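Local structure of putative methyltransferase (Porphyromonas gingivalis, 3LL7) at residues N34-P38 with E39-A43; E122-D125 with E126-V129; L241-S245 with L246-T250; V352-Q355 with L356-V359. The protein is a putative methyltransferase, probably transferring a methyl group from S-adenosylmethionine to a substrate not yet identified. All coordinates share one frame; numbering follows the deposited sequence.

Interaction 1: residues N34-P38 with E39-A43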
loop_
_atom_site.group_PDB
_atom_site.type_symbol
_atom_site.label_atom_id
_atom_site.label_comp_id
_atom_site.label_asym_id
_atom_site.label_seq_id
_atom_site.Cartn_x
_atom_site.Cartn_y
_atom_site.Cartn_z
ATOM N N ASN A 34 -19.810 32.778 -16.940
ATOM C CA ASN A 34 -18.423 32.714 -17.280
ATOM C C ASN A 34 -18.293 32.655 -18.805
ATOM O O ASN A 34 -19.272 32.561 -19.550
ATOM C CB ASN A 34 -17.769 31.501 -16.605
ATOM C CG ASN A 34 -18.453 30.211 -16.952
ATOM O OD1 ASN A 34 -18.577 29.875 -18.129
ATOM N ND2 ASN A 34 -18.936 29.489 -15.932
ATOM N N ASP A 35 -17.053 32.725 -19.227
ATOM C CA ASP A 35 -16.596 32.747 -20.631
ATOM C C ASP A 35 -16.234 31.368 -21.178
ATOM O O ASP A 35 -15.522 31.260 -22.193
ATOM C CB ASP A 35 -15.393 33.649 -20.739
ATOM C CG ASP A 35 -15.730 35.090 -20.409
ATOM O OD1 ASP A 35 -16.857 35.533 -20.741
ATOM O OD2 ASP A 35 -14.876 35.762 -19.818
ATOM N N ILE A 36 -16.693 30.323 -20.509
ATOM C CA ILE A 36 -16.407 28.964 -20.968
ATOM C C ILE A 36 -17.380 28.576 -22.073
ATOM O O ILE A 36 -18.593 28.620 -21.873
ATOM C CB ILE A 36 -16.508 27.943 -19.816
ATOM C CG1 ILE A 36 -15.691 28.386 -18.596
ATOM C CG2 ILE A 36 -16.102 26.522 -20.298
ATOM C CD1 ILE A 36 -16.065 27.635 -17.329
ATOM N N PRO A 37 -16.863 28.171 -23.252
ATOM C CA PRO A 37 -17.787 27.756 -24.292
ATOM C C PRO A 37 -18.587 26.563 -23.794
ATOM O O PRO A 37 -18.084 25.792 -22.960
ATOM C CB PRO A 37 -16.861 27.345 -25.452
ATOM C CG PRO A 37 -15.650 28.142 -25.256
ATOM C CD PRO A 37 -15.486 28.284 -23.752
ATOM N N PRO A 38 -19.837 26.416 -24.274
ATOM C CA PRO A 38 -20.743 25.358 -23.810
ATOM C C PRO A 38 -20.103 23.984 -23.823
ATOM O O PRO A 38 -20.252 23.228 -22.855
ATOM C CB PRO A 38 -21.881 25.401 -24.833
ATOM C CG PRO A 38 -21.898 26.793 -25.328
ATOM C CD PRO A 38 -20.446 27.217 -25.360
ATOM N N GLU A 39 -19.381 23.664 -24.901
ATOM C CA GLU A 39 -18.810 22.323 -25.068
ATOM C C GLU A 39 -17.695 21.968 -24.064
ATOM O O GLU A 39 -17.330 20.806 -23.944
ATOM C CB GLU A 39 -18.372 22.093 -26.520
ATOM C CG GLU A 39 -17.182 22.897 -27.003
ATOM C CD GLU A 39 -17.561 24.280 -27.588
ATOM O OE1 GLU A 39 -18.627 24.855 -27.250
ATOM O OE2 GLU A 39 -16.774 24.802 -28.404
ATOM N N TYR A 40 -17.154 22.965 -23.353
ATOM C CA TYR A 40 -16.091 22.737 -22.361
ATOM C C TYR A 40 -16.546 22.837 -20.906
ATOM O O TYR A 40 -15.772 22.566 -19.990
ATOM C CB TYR A 40 -14.888 23.709 -22.586
ATOM C CG TYR A 40 -14.251 23.560 -23.950
ATOM C CD1 TYR A 40 -13.627 22.365 -24.318
ATOM C CD2 TYR A 40 -14.273 24.600 -24.875
ATOM C CE1 TYR A 40 -13.058 22.215 -25.562
ATOM C CE2 TYR A 40 -13.691 24.475 -26.115
ATOM C CZ TYR A 40 -13.104 23.263 -26.468
ATOM O OH TYR A 40 -12.531 23.106 -27.707
ATOM N N ARG A 41 -17.791 23.232 -20.672
ATOM C CA ARG A 41 -18.241 23.437 -19.284
ATOM C C ARG A 41 -18.225 22.154 -18.426
ATOM O O ARG A 41 -17.798 22.183 -17.268
ATOM C CB ARG A 41 -19.626 24.091 -19.281
ATOM C CG ARG A 41 -19.533 25.555 -19.672
ATOM C CD ARG A 41 -20.892 26.175 -19.841
ATOM N NE ARG A 41 -20.706 27.609 -20.044
ATOM C CZ ARG A 41 -21.654 28.519 -19.868
ATOM N NH1 ARG A 41 -22.867 28.149 -19.476
ATOM N NH2 ARG A 41 -21.379 29.807 -20.056
ATOM N N ALA A 42 -18.676 21.030 -18.988
ATOM C CA ALA A 42 -18.591 19.756 -18.259
ATOM C C ALA A 42 -17.147 19.418 -17.846
ATOM O O ALA A 42 -16.908 19.018 -16.697
ATOM C CB ALA A 42 -19.223 18.578 -19.063
ATOM N N ALA A 43 -16.200 19.581 -18.775
ATOM C CA ALA A 43 -14.796 19.295 -18.485
ATOM C C ALA A 43 -14.294 20.199 -17.347
ATOM O O ALA A 43 -13.589 19.732 -16.458
ATOM C CB ALA A 43 -13.927 19.498 -19.744
HETATM O O HOH W 1 -20.258 20.892 -21.602
#

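Interaction 2: residues E122-D125 with E126-V129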
loop_
_atom_site.group_PDB
_atom_site.type_symbol
_atom_site.label_atom_id
_atom_site.label_comp_id
_atom_site.label_asym_id
_atom_site.label_seq_id
_atom_site.Cartn_x
_atom_site.Cartn_y
_atom_site.Cartn_z
ATOM N N GLU A 122 0.508 3.417 -21.762
ATOM C CA GLU A 122 -0.834 3.314 -21.195
ATOM C C GLU A 122 -1.841 2.958 -22.274
ATOM O O GLU A 122 -1.917 3.642 -23.306
ATOM C CB GLU A 122 -1.213 4.649 -20.534
ATOM C CG GLU A 122 -2.706 4.885 -20.301
ATOM C CD GLU A 122 -3.331 3.859 -19.335
ATOM O OE1 GLU A 122 -2.710 3.491 -18.308
ATOM O OE2 GLU A 122 -4.444 3.388 -19.622
ATOM N N ARG A 123 -2.584 1.872 -22.041
ATOM C CA ARG A 123 -3.582 1.349 -22.993
ATOM C C ARG A 123 -4.656 2.337 -23.376
ATOM O O ARG A 123 -5.061 2.381 -24.537
ATOM C CB ARG A 123 -4.272 0.094 -22.434
ATOM C CG ARG A 123 -3.363 -1.097 -22.247
ATOM C CD ARG A 123 -4.152 -2.354 -21.803
ATOM N NE ARG A 123 -4.716 -3.074 -22.948
ATOM C CZ ARG A 123 -6.005 -3.075 -23.288
ATOM N NH1 ARG A 123 -6.895 -2.401 -22.563
ATOM N NH2 ARG A 123 -6.406 -3.760 -24.356
ATOM N N ASN A 124 -5.125 3.109 -22.401
ATOM C CA ASN A 124 -6.285 3.969 -22.571
ATOM C C ASN A 124 -5.888 5.356 -23.074
ATOM O O ASN A 124 -5.241 6.103 -22.367
ATOM C CB ASN A 124 -7.019 4.105 -21.226
ATOM C CG ASN A 124 -8.308 4.876 -21.353
ATOM O OD1 ASN A 124 -8.355 6.096 -21.174
ATOM N ND2 ASN A 124 -9.366 4.174 -21.683
ATOM N N ASP A 125 -6.283 5.662 -24.303
ATOM C CA ASP A 125 -6.033 6.940 -24.987
ATOM C C ASP A 125 -6.308 8.168 -24.076
ATOM O O ASP A 125 -5.422 8.992 -23.840
ATOM C CB ASP A 125 -6.907 6.915 -26.252
ATOM C CG ASP A 125 -6.883 8.193 -27.059
ATOM O OD1 ASP A 125 -5.960 9.042 -26.930
ATOM O OD2 ASP A 125 -7.793 8.295 -27.914
ATOM N N GLU A 126 -7.517 8.260 -23.533
ATOM C CA GLU A 126 -7.873 9.375 -22.634
ATOM C C GLU A 126 -6.877 9.598 -21.463
ATOM O O GLU A 126 -6.418 10.719 -21.223
ATOM C CB GLU A 126 -9.284 9.158 -22.089
ATOM C CG GLU A 126 -9.792 10.330 -21.255
ATOM C CD GLU A 126 -11.210 10.107 -20.763
ATOM O OE1 GLU A 126 -11.559 8.976 -20.409
ATOM O OE2 GLU A 126 -11.976 11.062 -20.766
ATOM N N THR A 127 -6.567 8.522 -20.757
ATOM C CA THR A 127 -5.598 8.532 -19.655
ATOM C C THR A 127 -4.222 8.943 -20.150
ATOM O O THR A 127 -3.572 9.769 -19.533
ATOM C CB THR A 127 -5.522 7.150 -19.011
ATOM O OG1 THR A 127 -6.845 6.762 -18.621
ATOM C CG2 THR A 127 -4.585 7.160 -17.789
ATOM N N ALA A 128 -3.801 8.385 -21.293
ATOM C CA ALA A 128 -2.500 8.707 -21.868
ATOM C C ALA A 128 -2.375 10.195 -22.257
ATOM O O ALA A 128 -1.323 10.807 -22.069
ATOM C CB ALA A 128 -2.233 7.794 -23.106
ATOM N N VAL A 129 -3.444 10.769 -22.818
ATOM C CA VAL A 129 -3.456 12.177 -23.213
ATOM C C VAL A 129 -3.164 13.049 -21.977
ATOM O O VAL A 129 -2.363 13.987 -22.057
ATOM C CB VAL A 129 -4.801 12.608 -23.879
ATOM C CG1 VAL A 129 -4.828 14.134 -24.088
ATOM C CG2 VAL A 129 -4.932 11.926 -25.295
#

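Interaction 3: residues L241-S245 with L246-T250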
loop_
_atom_site.group_PDB
_atom_site.type_symbol
_atom_site.label_atom_id
_atom_site.label_comp_id
_atom_site.label_asym_id
_atom_site.label_seq_id
_atom_site.Cartn_x
_atom_site.Cartn_y
_atom_site.Cartn_z
ATOM N N LEU A 241 5.223 -5.748 -3.375
ATOM C CA LEU A 241 6.115 -5.435 -4.474
ATOM C C LEU A 241 7.026 -6.613 -4.630
ATOM O O LEU A 241 7.573 -7.122 -3.643
ATOM C CB LEU A 241 6.919 -4.194 -4.141
ATOM C CG LEU A 241 6.142 -2.898 -4.081
ATOM C CD1 LEU A 241 6.999 -1.809 -3.446
ATOM C CD2 LEU A 241 5.747 -2.483 -5.508
ATOM N N VAL A 242 7.158 -7.090 -5.861
ATOM C CA VAL A 242 8.031 -8.225 -6.114
ATOM C C VAL A 242 9.076 -7.800 -7.129
ATOM O O VAL A 242 8.741 -7.136 -8.107
ATOM C CB VAL A 242 7.223 -9.387 -6.681
ATOM C CG1 VAL A 242 8.116 -10.555 -6.904
ATOM C CG2 VAL A 242 6.096 -9.786 -5.723
ATOM N N ARG A 243 10.343 -8.127 -6.880
ATOM C CA ARG A 243 11.373 -7.879 -7.883
ATOM C C ARG A 243 11.886 -9.192 -8.431
ATOM O O ARG A 243 12.195 -10.106 -7.651
ATOM C CB ARG A 243 12.518 -7.059 -7.304
ATOM C CG ARG A 243 13.603 -6.696 -8.358
ATOM C CD ARG A 243 14.642 -5.768 -7.760
ATOM N NE ARG A 243 15.449 -6.433 -6.737
ATOM C CZ ARG A 243 16.492 -7.223 -7.007
ATOM N NH1 ARG A 243 17.191 -7.776 -6.014
ATOM N NH2 ARG A 243 16.856 -7.465 -8.269
HETATM N N MSE A 244 11.945 -9.287 -9.768
HETATM C CA MSE A 244 12.463 -10.464 -10.481
HETATM C C MSE A 244 13.674 -10.085 -11.308
HETATM O O MSE A 244 13.756 -8.971 -11.819
HETATM C CB MSE A 244 11.426 -11.057 -11.436
HETATM C CG MSE A 244 10.393 -11.894 -10.746
HETATM SE SE MSE A 244 8.760 -11.956 -11.758
HETATM C CE MSE A 244 8.316 -10.099 -11.426
ATOM N N SER A 245 14.614 -11.012 -11.447
ATOM C CA SER A 245 15.818 -10.725 -12.184
ATOM C C SER A 245 16.480 -12.034 -12.596
ATOM O O SER A 245 16.663 -12.924 -11.754
ATOM C CB SER A 245 16.763 -9.876 -11.326
ATOM O OG SER A 245 17.943 -9.530 -12.039
ATOM N N LEU A 246 16.770 -12.159 -13.894
ATOM C CA LEU A 246 17.588 -13.274 -14.453
ATOM C C LEU A 246 19.065 -13.047 -14.150
ATOM O O LEU A 246 19.916 -13.931 -14.337
ATOM C CB LEU A 246 17.429 -13.337 -15.971
ATOM C CG LEU A 246 16.245 -13.996 -16.689
ATOM C CD1 LEU A 246 16.464 -13.904 -18.205
ATOM C CD2 LEU A 246 16.054 -15.443 -16.295
ATOM N N ASN A 247 19.337 -11.839 -13.680
ATOM C CA ASN A 247 20.652 -11.286 -13.429
ATOM C C ASN A 247 21.331 -11.936 -12.246
ATOM O O ASN A 247 22.540 -11.890 -12.121
ATOM C CB ASN A 247 20.484 -9.787 -13.136
ATOM C CG ASN A 247 21.577 -8.931 -13.747
ATOM O OD1 ASN A 247 22.770 -9.178 -13.533
ATOM N ND2 ASN A 247 21.175 -7.899 -14.499
ATOM N N GLU A 248 20.532 -12.525 -11.367
ATOM C CA GLU A 248 20.995 -13.054 -10.090
ATOM C C GLU A 248 20.537 -14.518 -10.017
ATOM O O GLU A 248 19.610 -14.914 -10.726
ATOM C CB GLU A 248 20.408 -12.194 -8.950
ATOM C CG GLU A 248 20.715 -10.665 -9.084
ATOM C CD GLU A 248 19.716 -9.741 -8.358
ATOM O OE1 GLU A 248 19.125 -10.152 -7.338
ATOM O OE2 GLU A 248 19.527 -8.584 -8.803
ATOM N N ALA A 249 21.191 -15.332 -9.194
ATOM C CA ALA A 249 20.808 -16.738 -9.057
ATOM C C ALA A 249 19.356 -16.914 -8.619
ATOM O O ALA A 249 18.836 -16.108 -7.830
ATOM C CB ALA A 249 21.744 -17.460 -8.079
ATOM N N THR A 250 18.707 -17.960 -9.134
ATOM C CA THR A 250 17.377 -18.364 -8.663
ATOM C C THR A 250 17.418 -18.686 -7.160
ATOM O O THR A 250 18.347 -19.332 -6.683
ATOM C CB THR A 250 16.834 -19.582 -9.469
ATOM O OG1 THR A 250 16.571 -19.177 -10.820
ATOM C CG2 THR A 250 15.535 -20.122 -8.868
HETATM O O HOH W 2 16.743 -15.758 -10.813
#

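Interaction 4: residues V352-Q355 with L356-V359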
loop_
_atom_site.group_PDB
_atom_site.type_symbol
_atom_site.label_atom_id
_atom_site.label_comp_id
_atom_site.label_asym_id
_atom_site.label_seq_id
_atom_site.Cartn_x
_atom_site.Cartn_y
_atom_site.Cartn_z
ATOM N N VAL A 352 -18.987 -11.090 32.323
ATOM C CA VAL A 352 -18.090 -9.946 32.614
ATOM C C VAL A 352 -18.373 -8.714 31.772
ATOM O O VAL A 352 -17.998 -7.594 32.150
ATOM C CB VAL A 352 -16.550 -10.257 32.515
ATOM C CG1 VAL A 352 -16.175 -11.469 33.341
ATOM C CG2 VAL A 352 -16.131 -10.385 31.072
ATOM N N LEU A 353 -18.993 -8.899 30.613
ATOM C CA LEU A 353 -19.262 -7.790 29.684
ATOM C C LEU A 353 -19.938 -6.593 30.330
ATOM O O LEU A 353 -19.474 -5.447 30.169
ATOM C CB LEU A 353 -20.110 -8.272 28.491
ATOM C CG LEU A 353 -19.426 -9.179 27.453
ATOM C CD1 LEU A 353 -20.525 -9.850 26.550
ATOM C CD2 LEU A 353 -18.423 -8.419 26.602
ATOM N N LYS A 354 -21.031 -6.815 31.067
ATOM C CA LYS A 354 -21.709 -5.665 31.692
ATOM C C LYS A 354 -20.928 -5.103 32.874
ATOM O O LYS A 354 -21.231 -4.012 33.383
ATOM C CB LYS A 354 -23.173 -5.974 32.044
ATOM C CG LYS A 354 -24.107 -6.133 30.826
ATOM C CD LYS A 354 -24.354 -4.831 30.051
ATOM C CE LYS A 354 -25.411 -5.038 28.950
ATOM N NZ LYS A 354 -25.030 -6.130 27.951
ATOM N N GLN A 355 -19.872 -5.803 33.294
ATOM C CA GLN A 355 -19.076 -5.278 34.391
ATOM C C GLN A 355 -17.946 -4.397 33.934
ATOM O O GLN A 355 -17.308 -3.738 34.762
ATOM C CB GLN A 355 -18.497 -6.410 35.224
ATOM C CG GLN A 355 -19.533 -7.204 35.981
ATOM C CD GLN A 355 -18.883 -8.120 36.984
ATOM O OE1 GLN A 355 -18.204 -7.669 37.919
ATOM N NE2 GLN A 355 -19.047 -9.426 36.777
ATOM N N LEU A 356 -17.652 -4.371 32.620
ATOM C CA LEU A 356 -16.452 -3.660 32.180
ATOM C C LEU A 356 -16.424 -2.189 32.401
ATOM O O LEU A 356 -15.337 -1.622 32.583
ATOM C CB LEU A 356 -16.126 -3.943 30.685
ATOM C CG LEU A 356 -15.780 -5.369 30.341
ATOM C CD1 LEU A 356 -15.532 -5.397 28.798
ATOM C CD2 LEU A 356 -14.535 -5.868 31.111
ATOM N N ARG A 357 -17.588 -1.538 32.454
ATOM C CA ARG A 357 -17.602 -0.111 32.760
ATOM C C ARG A 357 -17.061 0.157 34.163
ATOM O O ARG A 357 -16.678 1.281 34.475
ATOM C CB ARG A 357 -19.003 0.476 32.618
ATOM C CG ARG A 357 -19.463 0.672 31.168
ATOM C CD ARG A 357 -20.950 0.955 31.174
ATOM N NE ARG A 357 -21.584 -0.268 31.641
ATOM C CZ ARG A 357 -22.850 -0.426 32.008
ATOM N NH1 ARG A 357 -23.714 0.570 31.934
ATOM N NH2 ARG A 357 -23.245 -1.636 32.433
ATOM N N LYS A 358 -17.021 -0.865 35.013
ATOM C CA LYS A 358 -16.432 -0.671 36.343
ATOM C C LYS A 358 -14.912 -0.505 36.286
ATOM O O LYS A 358 -14.339 0.174 37.134
ATOM C CB LYS A 358 -16.747 -1.853 37.268
ATOM C CG LYS A 358 -18.244 -2.019 37.535
ATOM C CD LYS A 358 -18.493 -2.995 38.642
ATOM C CE LYS A 358 -17.835 -4.325 38.434
ATOM N NZ LYS A 358 -17.954 -5.079 39.745
ATOM N N VAL A 359 -14.273 -1.108 35.294
ATOM C CA VAL A 359 -12.810 -1.133 35.289
ATOM C C VAL A 359 -12.147 0.081 34.656
ATOM O O VAL A 359 -11.054 0.467 35.064
ATOM C CB VAL A 359 -12.251 -2.418 34.714
ATOM C CG1 VAL A 359 -12.775 -3.583 35.523
ATOM C CG2 VAL A 359 -12.557 -2.568 33.217
#

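Interaction 1: residues N34-P38 with E39-A43
Helix 38-57 opens on a Pro37-Pro38 pair, and Arg41 in its first turn reaches back to the loop that leads into it. Two i to i+3 backbone bonds make that turn: Tyr40 N donates to Pro37 O at 3.0 Å, and Arg41 N donates to Pro38 O at 3.3 Å. Water 1 bridges the next pair, one residue wider, giving a proton to Pro38 O and taking one from Ala42 N. The arginine chain runs straight from CG to NE, which carries its guanidinium past the helix start so that Arg41 NE meets Ile36 O at 3.0 Å, with the carbonyl oxygen 21° out of the guanidinium plane. On the way, Arg41 CG packs on Ile36 CG2 at 3.6 Å. NH1 takes a further carbonyl, that of Leu30, so this one side chain joins the end of helix 26-31, the loop and the new helix. In the conformer modelled here, Asn34 OD1 accepts from Ile36 N, an Asx turn that bends the loop just before the prolines. Pro37 CG meets the edge of the Tyr40 ring, 3.8 Å from Tyr40 CD2, while the tyrosine hydroxyl bonds Glu10 OE2. Glu39 has CG wedged between its own N and C (chi1 69°) and folds back at chi2: CG sits over the centre of the Tyr40 ring, and Glu39 OE1 comes 3.5 Å from Pro37 CB.

Interaction 2: residues E122-D125 with E126-V129
Asn124 is the N-cap of helix 125-138, and its side chain grips Thr127 in the first turn. Asn124 OD1 accepts from Thr127 N at 3.0 Å, the donor lying in the amide plane on a lone pair, with a nearly straight N-H...O angle of 165°. With CG trans to the backbone N (chi1 -175°), the amide turns over the end of the helix, where it occupies an amide N-H that has no preceding helical carbonyl. Thr127 OG1 also lies 3.0 Å from Asn124 OD1, although where its proton goes is not settled. Behind the cap the regular pattern starts at once: Ala128 N donates to Asn124 O at 2.9 Å, and Val129 N to Asp125 O at 2.8 Å. Val129 CG2 lies alongside the Asp125 carboxylate. One layer further out is Glu122, at the end of strand 117-122; in class I methyltransferases an acidic residue at this strand end usually holds the cofactor ribose, a role Glu122 may share. Its chain crosses Thr127 at about a right angle, Glu122 CG to Thr127 CB 3.8 Å. The bend at chi2 brings its carboxylate round to the capping residue, where Glu122 OE2 accepts from Asn124 N at 2.9 Å.

Interaction 3: residues L241-S245 with L246-T250
A bend at chi3 (68°) turns the otherwise extended Arg243 side chain along the strand toward Glu248, whose own chain stretches out beyond CG to meet it. The two cross at about a right angle and form a salt bridge between the end of strand 236-244 and the turn that follows. Glu248 comes in at the edge of the guanidinium: Glu248 OE2 receives Arg243 NH2 at 2.9 Å on its syn side, close to the guanidinium plane. The second arm is weak, Arg243 NH1 to Glu248 OE1 at 3.3 Å. Because the carboxylate and guanidinium planes are 43° apart, the pair is a twisted fork rather than a flat one. Arg243 is held from other directions too, with NE paired to Glu227 and NH2 bonded to Ser204 OG, so its rotation is well constrained. Beneath the bridge the backbone curls back on itself, and water 2 spans the bend by donating to Ser245 O and to Glu248 O, each at 3.0 Å. Ser245 OG bonds Ser203 O and also lies near Asn247 N, though its exact place is doubtful. Strand 236-244 runs antiparallel between 204-209 and 225-233, the reversed strand that distinguishes the class I methyltransferase sheet. Val242 and Met244 pack on both neighbours, and Leu246 carries the chain out over Leu199, Pro200 and His224.

Interaction 4: residues V352-Q355 with L356-V359
Leu353 and Leu356 lie on one of the 3-10-like turns at 352-359, a short segment joining strands 337-347 and 364-368 of the THUMP-like domain. Four backbone bonds here span three residues. Leu356 N donates to Leu353 O at 3.2 Å and Lys358 N to Gln355 O at 2.9 Å, while Gln355 N to Val352 O and Val359 N to Leu356 O continue the same spacing on either end. In the two central bonds the donor stands well above the carbonyl plane, 64° for Leu356 N, as expected when the chain is wound this tightly.

Side chain to backbone, Arg357 bends at chi3 (-66°) and swings back over the preceding turn. Arg357 NH2 donates to Lys354 O at 3.3 Å, lying in the carbonyl plane on a lone pair, and the oxygen is close to the plane of the guanidinium edge it meets. Leu356 CG rests against the backbone carbonyl oxygen of Val352, 3.6 Å from Val352 O.

Between side chains, Gln355 and Lys358 run side by side, and Lys358 NZ makes a weak bond to Gln355 OE1 at 3.2 Å. Lys354 runs alongside Arg357, but its NZ is taken up by Arg380 O in helix 374-381.

The apolar contacts of Leu356 are with Leu403 and Met383, and those of Leu353 with Leu377 and Leu372.

The segment is therefore amphipathic. Its leucines fasten it to the domain, while on the outer side the cations, 6.6 Å apart from Lys354 NZ to Arg357 NH2, may repel mildly, though each has a carbonyl oxygen as partner, which probably eases this.

In the fold
The four contacts follow one another along the chain and none touches another. Interactions 1 and 2 are the nearest neighbours, about 9 Å apart at their closest atoms, so the N-terminal helical domain lies close to the strand end that would be expected to hold the cofactor. A bound 1,2-ethanediol, probably from the crystallisation liquor, lies about 3 Å from Tyr40, and one lies about 5 Å from Glu122. Interaction 3 sits in the same sheet as the strand leading to interaction 2, with centres 30 Å apart. Interaction 4 belongs to the separate C-terminal sheet, on the opposite side of the chain's centre from interactions 2 and 3, with its centre 62 Å from that of interaction 1.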